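Local coordinates for protein exosome complex component Rrp42 (Methanothermobacter thermautotrophicus, PDB 2WNR) that probably serves as a non-catalytic subunit of the archaeal exosome, contributing to RNA degradation by helping to structure the active site of its partner Rrp41, at residues A[17-21]-A[22-26]; A[98-101]-A[102-106]; A[207-211]-A[212-216]; A[251-254]-A[255-259]. All blocks are in the same frame, centred on the assembly; numbering follows the deposited sequence.

Contact 1: A[17-21]-A[22-26]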
loop_
_atom_site.group_PDB
_atom_site.type_symbol
_atom_site.label_atom_id
_atom_site.label_comp_id
_atom_site.label_asym_id
_atom_site.label_seq_id
_atom_site.Cartn_x
_atom_site.Cartn_y
_atom_site.Cartn_z
ATOM N N THR A 17 8.735 41.922 4.237
ATOM C CA THR A 17 10.183 42.003 4.057
ATOM C C THR A 17 10.747 43.351 4.508
ATOM O O THR A 17 11.718 43.395 5.268
ATOM C CB THR A 17 10.600 41.624 2.614
ATOM O OG1 THR A 17 10.601 40.197 2.498
ATOM C CG2 THR A 17 11.992 42.144 2.262
ATOM N N ASP A 18 10.124 44.440 4.055
ATOM C CA ASP A 18 10.526 45.793 4.447
ATOM C C ASP A 18 10.524 45.963 5.965
ATOM O O ASP A 18 11.418 46.591 6.530
ATOM C CB ASP A 18 9.622 46.840 3.785
ATOM C CG ASP A 18 10.003 47.119 2.332
ATOM O OD1 ASP A 18 9.799 48.269 1.876
ATOM O OD2 ASP A 18 10.503 46.194 1.649
ATOM N N LEU A 19 9.518 45.381 6.609
ATOM C CA LEU A 19 9.377 45.398 8.058
ATOM C C LEU A 19 10.575 44.732 8.754
ATOM O O LEU A 19 11.205 45.334 9.628
ATOM C CB LEU A 19 8.075 44.691 8.434
ATOM C CG LEU A 19 7.389 44.902 9.783
ATOM C CD1 LEU A 19 6.498 46.138 9.793
ATOM C CD2 LEU A 19 6.568 43.667 10.067
ATOM N N ILE A 20 10.883 43.496 8.350
ATOM C CA ILE A 20 11.985 42.723 8.931
ATOM C C ILE A 20 13.363 43.289 8.593
ATOM O O ILE A 20 14.295 43.132 9.382
ATOM C CB ILE A 20 11.898 41.229 8.546
ATOM C CG1 ILE A 20 10.801 40.546 9.363
ATOM C CG2 ILE A 20 13.226 40.517 8.789
ATOM C CD1 ILE A 20 10.249 39.299 8.735
ATOM N N ASN A 21 13.488 43.944 7.436
ATOM C CA ASN A 21 14.735 44.633 7.066
ATOM C C ASN A 21 14.966 45.880 7.907
ATOM O O ASN A 21 16.102 46.315 8.086
ATOM C CB ASN A 21 14.776 44.979 5.571
ATOM C CG ASN A 21 15.169 43.789 4.696
ATOM O OD1 ASN A 21 15.692 42.779 5.180
ATOM N ND2 ASN A 21 14.917 43.910 3.397
ATOM N N ASN A 22 13.878 46.448 8.419
ATOM C CA ASN A 22 13.967 47.564 9.356
ATOM C C ASN A 22 13.746 47.095 10.802
ATOM O O ASN A 22 13.328 47.869 11.672
ATOM C CB ASN A 22 13.017 48.701 8.965
ATOM C CG ASN A 22 13.563 50.075 9.345
ATOM O OD1 ASN A 22 14.696 50.426 9.004
ATOM N ND2 ASN A 22 12.753 50.857 10.051
ATOM N N LYS A 23 14.027 45.810 11.022
ATOM C CA LYS A 23 14.182 45.197 12.349
ATOM C C LYS A 23 12.925 44.999 13.203
ATOM O O LYS A 23 13.015 44.977 14.430
ATOM C CB LYS A 23 15.280 45.903 13.165
ATOM C CG LYS A 23 16.668 45.299 12.992
ATOM C CD LYS A 23 17.369 45.818 11.745
ATOM C CE LYS A 23 18.628 45.019 11.459
ATOM N NZ LYS A 23 19.342 45.543 10.264
ATOM N N GLU A 24 11.769 44.828 12.568
ATOM C CA GLU A 24 10.547 44.524 13.323
ATOM C C GLU A 24 9.671 43.462 12.665
ATOM O O GLU A 24 9.771 43.215 11.464
ATOM C CB GLU A 24 9.752 45.793 13.696
ATOM C CG GLU A 24 9.290 46.665 12.533
ATOM C CD GLU A 24 8.982 48.080 12.974
ATOM O OE1 GLU A 24 7.788 48.456 13.016
ATOM O OE2 GLU A 24 9.936 48.813 13.301
ATOM N N ARG A 25 8.818 42.836 13.465
ATOM C CA ARG A 25 7.969 41.764 12.981
ATOM C C ARG A 25 6.504 42.106 13.168
ATOM O O ARG A 25 6.161 42.958 13.982
ATOM C CB ARG A 25 8.310 40.449 13.683
ATOM C CG ARG A 25 9.725 40.000 13.426
ATOM C CD ARG A 25 9.788 38.512 13.389
ATOM N NE ARG A 25 10.478 37.951 14.540
ATOM C CZ ARG A 25 10.573 36.649 14.792
ATOM N NH1 ARG A 25 10.005 35.758 13.986
ATOM N NH2 ARG A 25 11.234 36.239 15.862
ATOM N N ILE A 26 5.649 41.435 12.404
ATOM C CA ILE A 26 4.210 41.667 12.454
ATOM C C ILE A 26 3.647 41.625 13.880
ATOM O O ILE A 26 2.918 42.535 14.292
ATOM C CB ILE A 26 3.456 40.717 11.476
ATOM C CG1 ILE A 26 3.088 41.470 10.188
ATOM C CG2 ILE A 26 2.216 40.069 12.127
ATOM C CD1 ILE A 26 2.093 42.636 10.375
#
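A Schellman motif ends helix 11-21, with the carbonyls of Leu-19 and Ile-20 taking up backbone N-H groups of the chain that turns away. Glu-24 N reaches back to Leu-19 O over 3.0 Å, fairly straight at 165°, from above the carbonyl plane. Inside this loop Lys-23 N makes a weak bond of 3.2 Å to Ile-20 O, while Asn-22 N still closes the last helical turn on Asp-18 O at 3.1 Å. Lys-23 is the C-prime residue and takes the positive phi, 72°, that turns the chain back; its unbranched CB carbon fits this better than a beta-branched one would, and its ammonium group pairs with Glu-204.

Leu-19 covers the outer bond of the motif with carbon. With CG anti to the backbone N (chi1 -160°), its isobutyl group crosses the methylene part of Glu-24 at about a right angle, CG lying 3.8 Å from Glu-24 CG. The CD2 methyl goes further, to 3.4 Å from Ile-26 N, and makes its apolar pair with Ile-26 CG1 at 4.1 Å. With an alanine in place of Leu-19 the backbone bonds could persist, but Glu-24 CG and Ile-26 CG1 would probably lose their apolar partner, leaving a gap between them and the helix end. Ile-20 faces strands 193-201 and 204-207 instead, and Arg-25 turns from the helix to donate to Leu-207 O.

Contact 2: A[98-101]-A[102-106]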
loop_
_atom_site.group_PDB
_atom_site.type_symbol
_atom_site.label_atom_id
_atom_site.label_comp_id
_atom_site.label_asym_id
_atom_site.label_seq_id
_atom_site.Cartn_x
_atom_site.Cartn_y
_atom_site.Cartn_z
ATOM N N GLY A 98 -3.652 10.516 4.758
ATOM C CA GLY A 98 -2.881 9.455 4.120
ATOM C C GLY A 98 -1.532 9.336 4.793
ATOM O O GLY A 98 -1.254 10.051 5.766
ATOM N N PRO A 99 -0.679 8.424 4.294
ATOM C CA PRO A 99 0.624 8.200 4.914
ATOM C C PRO A 99 1.493 9.461 4.803
ATOM O O PRO A 99 1.203 10.320 3.945
ATOM C CB PRO A 99 1.203 7.045 4.091
ATOM C CG PRO A 99 0.457 7.051 2.808
ATOM C CD PRO A 99 -0.904 7.548 3.128
ATOM N N PRO A 100 2.536 9.585 5.660
ATOM C CA PRO A 100 3.389 10.785 5.747
ATOM C C PRO A 100 3.995 11.260 4.418
ATOM O O PRO A 100 4.721 10.512 3.773
ATOM C CB PRO A 100 4.502 10.360 6.702
ATOM C CG PRO A 100 3.918 9.234 7.530
ATOM C CD PRO A 100 2.978 8.523 6.587
ATOM N N ASP A 101 3.678 12.499 4.020
ATOM C CA ASP A 101 4.265 13.134 2.842
ATOM C C ASP A 101 5.704 13.621 3.074
ATOM O O ASP A 101 6.264 13.447 4.151
ATOM C CB ASP A 101 3.373 14.294 2.379
ATOM C CG ASP A 101 3.455 15.524 3.294
ATOM O OD1 ASP A 101 3.843 15.408 4.484
ATOM O OD2 ASP A 101 3.114 16.625 2.811
ATOM N N GLU A 102 6.299 14.221 2.046
ATOM C CA GLU A 102 7.636 14.816 2.118
ATOM C C GLU A 102 7.853 15.597 3.400
ATOM O O GLU A 102 8.823 15.396 4.125
ATOM C CB GLU A 102 7.771 15.836 1.009
ATOM C CG GLU A 102 8.257 15.337 -0.294
ATOM C CD GLU A 102 8.360 16.468 -1.296
ATOM O OE1 GLU A 102 7.755 17.547 -1.065
ATOM O OE2 GLU A 102 9.049 16.277 -2.319
ATOM N N ARG A 103 6.927 16.521 3.636
ATOM C CA ARG A 103 6.982 17.500 4.698
ATOM C C ARG A 103 7.001 16.822 6.056
ATOM O O ARG A 103 7.766 17.216 6.917
ATOM C CB ARG A 103 5.776 18.402 4.549
ATOM C CG ARG A 103 5.732 19.652 5.371
ATOM C CD ARG A 103 4.655 20.595 4.757
ATOM N NE ARG A 103 3.516 19.844 4.199
ATOM C CZ ARG A 103 2.366 20.366 3.771
ATOM N NH1 ARG A 103 2.134 21.680 3.819
ATOM N NH2 ARG A 103 1.431 19.554 3.295
ATOM N N SER A 104 6.175 15.795 6.232
ATOM C CA SER A 104 6.128 15.033 7.476
ATOM C C SER A 104 7.425 14.273 7.697
ATOM O O SER A 104 8.023 14.354 8.764
ATOM C CB SER A 104 4.975 14.044 7.442
ATOM O OG SER A 104 4.785 13.469 8.714
ATOM N N VAL A 105 7.839 13.537 6.672
ATOM C CA VAL A 105 9.076 12.773 6.668
ATOM C C VAL A 105 10.286 13.623 7.050
ATOM O O VAL A 105 11.126 13.199 7.857
ATOM C CB VAL A 105 9.303 12.111 5.291
ATOM C CG1 VAL A 105 10.721 11.566 5.170
ATOM C CG2 VAL A 105 8.258 11.003 5.057
ATOM N N GLU A 106 10.369 14.826 6.487
ATOM C CA GLU A 106 11.486 15.700 6.812
ATOM C C GLU A 106 11.472 16.093 8.281
ATOM O O GLU A 106 12.459 15.876 9.001
ATOM C CB GLU A 106 11.487 16.957 5.957
ATOM C CG GLU A 106 12.713 17.806 6.252
ATOM C CD GLU A 106 12.593 19.204 5.727
ATOM O OE1 GLU A 106 11.451 19.674 5.555
ATOM O OE2 GLU A 106 13.648 19.836 5.493
#
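Asp-101 is the N-cap of helix 102-117, and its OD1 accepts from Ser-104 N in the classic capping bond of 2.9 Å. The angle at the hydrogen is 157°, and the donor comes from above the carboxylate plane. A chi1 of 74°, which sets CG between the backbone N and the carbonyl carbon, folds the short acid back over the first turn. The backbone of the same residue starts the helical ladder: Val-105 N meets Asp-101 O at 3.0 Å and almost straight. Aspartate suits the place because its chain is just long enough to reach an otherwise uncapped N-H, and its negative charge should be favoured by the positive end of the helix dipole.

Away from this close-knit cap the contact loosens. Asp-101 OD2 and Arg-103 NH2 form a salt bridge of 3.4 Å, whose hydrogen bond is weak; the two planar groups are turned 50° against each other, and OD2 sits at the guanidinium edge. The stronger partner of the arginine is Thr-94 O. Glu-102 is exposed, and a basic side chain of another protein chain packs on it. An alanine here at the N-cap takes away the carboxylate, and Ser-104 N would probably lose its side-chain acceptor and the Arg-103 guanidinium one of the contacts that hold it. At Pro-100 the loop meets the helix with a side chain that has no polar group: Pro-100 CB lies 3.7 Å from Ser-104 OG and 4.2 Å from Val-105 CG2.

Contact 3: A[207-211]-A[212-216]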
loop_
_atom_site.group_PDB
_atom_site.type_symbol
_atom_site.label_atom_id
_atom_site.label_comp_id
_atom_site.label_asym_id
_atom_site.label_seq_id
_atom_site.Cartn_x
_atom_site.Cartn_y
_atom_site.Cartn_z
ATOM N N LEU A 207 14.437 34.310 14.128
ATOM C CA LEU A 207 14.295 33.096 14.918
ATOM C C LEU A 207 12.825 32.787 15.161
ATOM O O LEU A 207 12.048 33.686 15.472
ATOM C CB LEU A 207 15.055 33.229 16.246
ATOM C CG LEU A 207 14.910 32.179 17.353
ATOM C CD1 LEU A 207 15.499 30.836 16.938
ATOM C CD2 LEU A 207 15.584 32.685 18.623
ATOM N N ASP A 208 12.467 31.513 15.001
ATOM C CA ASP A 208 11.133 30.994 15.308
ATOM C C ASP A 208 10.052 31.703 14.478
ATOM O O ASP A 208 9.369 32.614 14.968
ATOM C CB ASP A 208 10.881 31.073 16.818
ATOM C CG ASP A 208 9.485 30.667 17.203
ATOM O OD1 ASP A 208 8.984 29.684 16.634
ATOM O OD2 ASP A 208 8.884 31.334 18.074
ATOM N N PRO A 209 9.911 31.303 13.199
ATOM C CA PRO A 209 9.008 32.004 12.283
ATOM C C PRO A 209 7.542 31.661 12.466
ATOM O O PRO A 209 7.198 30.526 12.771
ATOM C CB PRO A 209 9.483 31.542 10.904
ATOM C CG PRO A 209 10.121 30.245 11.138
ATOM C CD PRO A 209 10.718 30.287 12.502
ATOM N N SER A 210 6.687 32.653 12.268
ATOM C CA SER A 210 5.237 32.462 12.332
ATOM C C SER A 210 4.751 31.923 11.001
ATOM O O SER A 210 5.522 31.868 10.040
ATOM C CB SER A 210 4.562 33.791 12.623
ATOM O OG SER A 210 4.933 34.740 11.649
ATOM N N LEU A 211 3.487 31.510 10.944
ATOM C CA LEU A 211 2.897 31.025 9.697
ATOM C C LEU A 211 3.037 32.082 8.607
ATOM O O LEU A 211 3.412 31.772 7.481
ATOM C CB LEU A 211 1.425 30.663 9.892
ATOM C CG LEU A 211 0.756 29.921 8.733
ATOM C CD1 LEU A 211 1.131 28.442 8.753
ATOM C CD2 LEU A 211 -0.749 30.083 8.778
ATOM N N GLU A 212 2.753 33.334 8.964
ATOM C CA GLU A 212 2.837 34.457 8.042
ATOM C C GLU A 212 4.245 34.573 7.454
ATOM O O GLU A 212 4.408 34.865 6.263
ATOM C CB GLU A 212 2.429 35.760 8.748
ATOM C CG GLU A 212 0.924 35.897 9.048
ATOM C CD GLU A 212 0.397 34.904 10.097
ATOM O OE1 GLU A 212 1.200 34.369 10.907
ATOM O OE2 GLU A 212 -0.832 34.662 10.107
ATOM N N GLU A 213 5.248 34.324 8.292
ATOM C CA GLU A 213 6.654 34.420 7.895
ATOM C C GLU A 213 7.108 33.209 7.080
ATOM O O GLU A 213 7.852 33.366 6.110
ATOM C CB GLU A 213 7.544 34.620 9.123
ATOM C CG GLU A 213 7.402 36.010 9.735
ATOM C CD GLU A 213 7.877 36.106 11.175
ATOM O OE1 GLU A 213 8.108 35.056 11.815
ATOM O OE2 GLU A 213 8.004 37.247 11.667
ATOM N N GLU A 214 6.654 32.013 7.463
ATOM C CA GLU A 214 6.952 30.790 6.710
ATOM C C GLU A 214 6.405 30.812 5.277
ATOM O O GLU A 214 6.981 30.204 4.380
ATOM C CB GLU A 214 6.462 29.548 7.453
ATOM C CG GLU A 214 7.293 29.199 8.674
ATOM C CD GLU A 214 7.232 27.725 9.031
ATOM O OE1 GLU A 214 6.166 27.264 9.478
ATOM O OE2 GLU A 214 8.258 27.023 8.876
ATOM N N ASP A 215 5.307 31.525 5.061
ATOM C CA ASP A 215 4.722 31.670 3.733
ATOM C C ASP A 215 5.641 32.390 2.754
ATOM O O ASP A 215 5.564 32.152 1.548
ATOM C CB ASP A 215 3.405 32.451 3.818
ATOM C CG ASP A 215 2.187 31.558 3.769
ATOM O OD1 ASP A 215 2.245 30.429 4.315
ATOM O OD2 ASP A 215 1.161 32.003 3.191
ATOM N N ILE A 216 6.498 33.273 3.270
ATOM C CA ILE A 216 7.225 34.214 2.421
ATOM C C ILE A 216 8.745 34.133 2.516
ATOM O O ILE A 216 9.448 34.837 1.770
ATOM C CB ILE A 216 6.808 35.668 2.711
ATOM C CG1 ILE A 216 7.241 36.070 4.122
ATOM C CG2 ILE A 216 5.307 35.849 2.477
ATOM C CD1 ILE A 216 7.831 37.434 4.189
#
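Glu-213 OE1 is held from two quarters: Ser-210 N donates to it at 2.8 Å, and Arg-25, arriving from the loop after helix 11-21, forms a salt bridge through NH1. The backbone donor meets the oxygen on its anti side, 33° out of the carboxylate plane, and the bond is fairly straight at 166°. Glutamate has the length for this. Its CG stands beside the backbone N (chi1 -71°) and the chain is extended beyond, which carries the carboxylate back past the start of the helix; the arginine is likely to keep this buried group ionised.

The return bond is slacker: Ser-210 OG accepts from Glu-213 N at 3.4 Å, weakly. The small hydroxyl lies against the glutamate chain, Ser-210 OG 3.4 Å from Glu-213 CG. Behind it Ser-210 O receives Glu-214 N at 2.8 Å, nearly in line with the C=O, and Leu-211 O receives Asp-215 N at 3.1 Å, so that two i to i+4 bonds follow the cap.

Pro-209, which has no N-H to satisfy, precedes the cap and packs by CG on Glu-214 CG, 3.9 Å away, while the carboxylate of that glutamate goes on to Tyr-146 OH. Leu-211 also leans toward Tyr-146, and a basic side chain of another protein chain packs on it. The exchange of side-chain and backbone bonds between Ser-210 and Glu-213 is a capping box, here opening the short helix 211-214 after strand 204-207, which is outermost in its sheet within this chain.

Contact 4: A[251-254]-A[255-259]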
loop_
_atom_site.group_PDB
_atom_site.type_symbol
_atom_site.label_atom_id
_atom_site.label_comp_id
_atom_site.label_asym_id
_atom_site.label_seq_id
_atom_site.Cartn_x
_atom_site.Cartn_y
_atom_site.Cartn_z
ATOM N N VAL A 251 24.054 29.734 13.653
ATOM C CA VAL A 251 24.775 28.959 14.661
ATOM C C VAL A 251 24.976 29.814 15.911
ATOM O O VAL A 251 24.553 29.434 17.007
ATOM C CB VAL A 251 26.136 28.441 14.130
ATOM C CG1 VAL A 251 27.014 27.926 15.275
ATOM C CG2 VAL A 251 25.912 27.361 13.071
ATOM N N SER A 252 25.586 30.981 15.728
ATOM C CA SER A 252 25.874 31.893 16.831
ATOM C C SER A 252 24.659 32.087 17.743
ATOM O O SER A 252 24.734 31.784 18.936
ATOM C CB SER A 252 26.399 33.235 16.304
ATOM O OG SER A 252 26.761 34.096 17.367
ATOM N N ILE A 253 23.544 32.563 17.183
ATOM C CA ILE A 253 22.312 32.725 17.964
ATOM C C ILE A 253 21.884 31.401 18.602
ATOM O O ILE A 253 21.687 31.341 19.816
ATOM C CB ILE A 253 21.128 33.364 17.161
ATOM C CG1 ILE A 253 21.385 34.850 16.881
ATOM C CG2 ILE A 253 19.842 33.265 17.930
ATOM C CD1 ILE A 253 21.589 35.164 15.428
ATOM N N ALA A 254 21.766 30.348 17.796
ATOM C CA ALA A 254 21.311 29.047 18.298
ATOM C C ALA A 254 22.092 28.606 19.541
ATOM O O ALA A 254 21.498 28.172 20.534
ATOM C CB ALA A 254 21.368 27.982 17.204
ATOM N N VAL A 255 23.415 28.760 19.496
ATOM C CA VAL A 255 24.288 28.376 20.607
ATOM C C VAL A 255 24.072 29.217 21.892
ATOM O O VAL A 255 24.354 28.750 22.999
ATOM C CB VAL A 255 25.776 28.327 20.143
ATOM C CG1 VAL A 255 26.737 28.110 21.308
ATOM C CG2 VAL A 255 25.954 27.220 19.113
ATOM N N GLU A 256 23.554 30.436 21.753
ATOM C CA GLU A 256 23.262 31.266 22.927
ATOM C C GLU A 256 21.800 31.188 23.383
ATOM O O GLU A 256 21.478 31.569 24.501
ATOM C CB GLU A 256 23.693 32.723 22.710
ATOM C CG GLU A 256 22.867 33.494 21.678
ATOM C CD GLU A 256 23.082 34.999 21.752
ATOM O OE1 GLU A 256 24.218 35.458 21.489
ATOM O OE2 GLU A 256 22.104 35.715 22.066
ATOM N N LYS A 257 20.928 30.686 22.515
ATOM C CA LYS A 257 19.517 30.493 22.852
ATOM C C LYS A 257 19.213 29.135 23.497
ATOM O O LYS A 257 18.494 29.072 24.487
ATOM C CB LYS A 257 18.622 30.715 21.623
ATOM C CG LYS A 257 18.474 32.181 21.205
ATOM C CD LYS A 257 17.530 32.928 22.134
ATOM C CE LYS A 257 17.669 34.425 21.987
ATOM N NZ LYS A 257 16.625 35.106 22.787
ATOM N N VAL A 258 19.755 28.053 22.944
ATOM C CA VAL A 258 19.437 26.698 23.429
ATOM C C VAL A 258 19.629 26.489 24.946
ATOM O O VAL A 258 18.774 25.870 25.580
ATOM C CB VAL A 258 20.146 25.594 22.598
ATOM C CG1 VAL A 258 20.012 24.234 23.260
ATOM C CG2 VAL A 258 19.587 25.560 21.190
ATOM N N PRO A 259 20.740 26.989 25.531
ATOM C CA PRO A 259 20.879 26.904 26.993
ATOM C C PRO A 259 19.747 27.594 27.764
ATOM O O PRO A 259 19.428 27.182 28.881
ATOM C CB PRO A 259 22.217 27.609 27.269
ATOM C CG PRO A 259 22.564 28.323 26.001
ATOM C CD PRO A 259 21.973 27.494 24.910
#
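The flat carbonyl of Ile-253 takes two backbone donors from different directions: Lys-257 N comes nearly in line with the C=O bond at 2.9 Å, and Glu-256 N stands above the plane, 54° out of it, at 2.8 Å. The carbonyl is thus shared between an i+4 and an i+3 donor; the i+4 bond of Glu-256 N to Ser-252 O is weak. Glu-256 CG lies between its backbone N and carbonyl carbon (chi1 69°), which brings it back against Ile-253 O. On either side of this turn, the ladder is regular, with Val-255 N to Val-251 O at 2.8 Å and Val-258 N to Ala-254 O at 3.0 Å. Pro-259 has no N-H to give to the preceding turn, and helix 244-268 is kinked there.

Side chains one turn apart run in pairs. Val-251 and Val-255 lie side by side and point the same way, CG1 of the first 4.0 Å from CG2 of the second, and apolar side chains of another protein chain pack on both. Ile-253 and Lys-257 are likewise alongside, Ile-253 CG2 against Lys-257 CG at 3.7 Å. The lysine lends its methylene carbons to this packing, while NZ makes a weak hydrogen bond to His-32 O.

Ala-254 touches Phe-198, Ile-223 and Val-225; its small methyl probably allows the helix to lie close to the four-stranded sheet. With its backbone bonds satisfied internally, this amphipathic helix can set its apolar side on the sheet and the neighbouring chain, leaving Ser-252 and Glu-256 exposed.

Overall arrangement
All four contacts are local, following one another along the chain without nesting or crossing. Contact 1 closes the end of helix 11-21; contact 2 opens helix 102-117 in the first family domain; contact 3 starts helix 211-214 after strand 204-207; contact 4 lies within the long helix 244-268. Contacts 1 and 3 meet directly, through Arg-25 with Leu-207 and Glu-213, tying the loop after helix 11-21 to the second domain. Contact 3 also touches contact 4, Leu-207 packing on Lys-257. Contact 2 stands apart, its nearest atoms about 8 Å from contact 3, and lies on the opposite side of the chain's centre from contact 4.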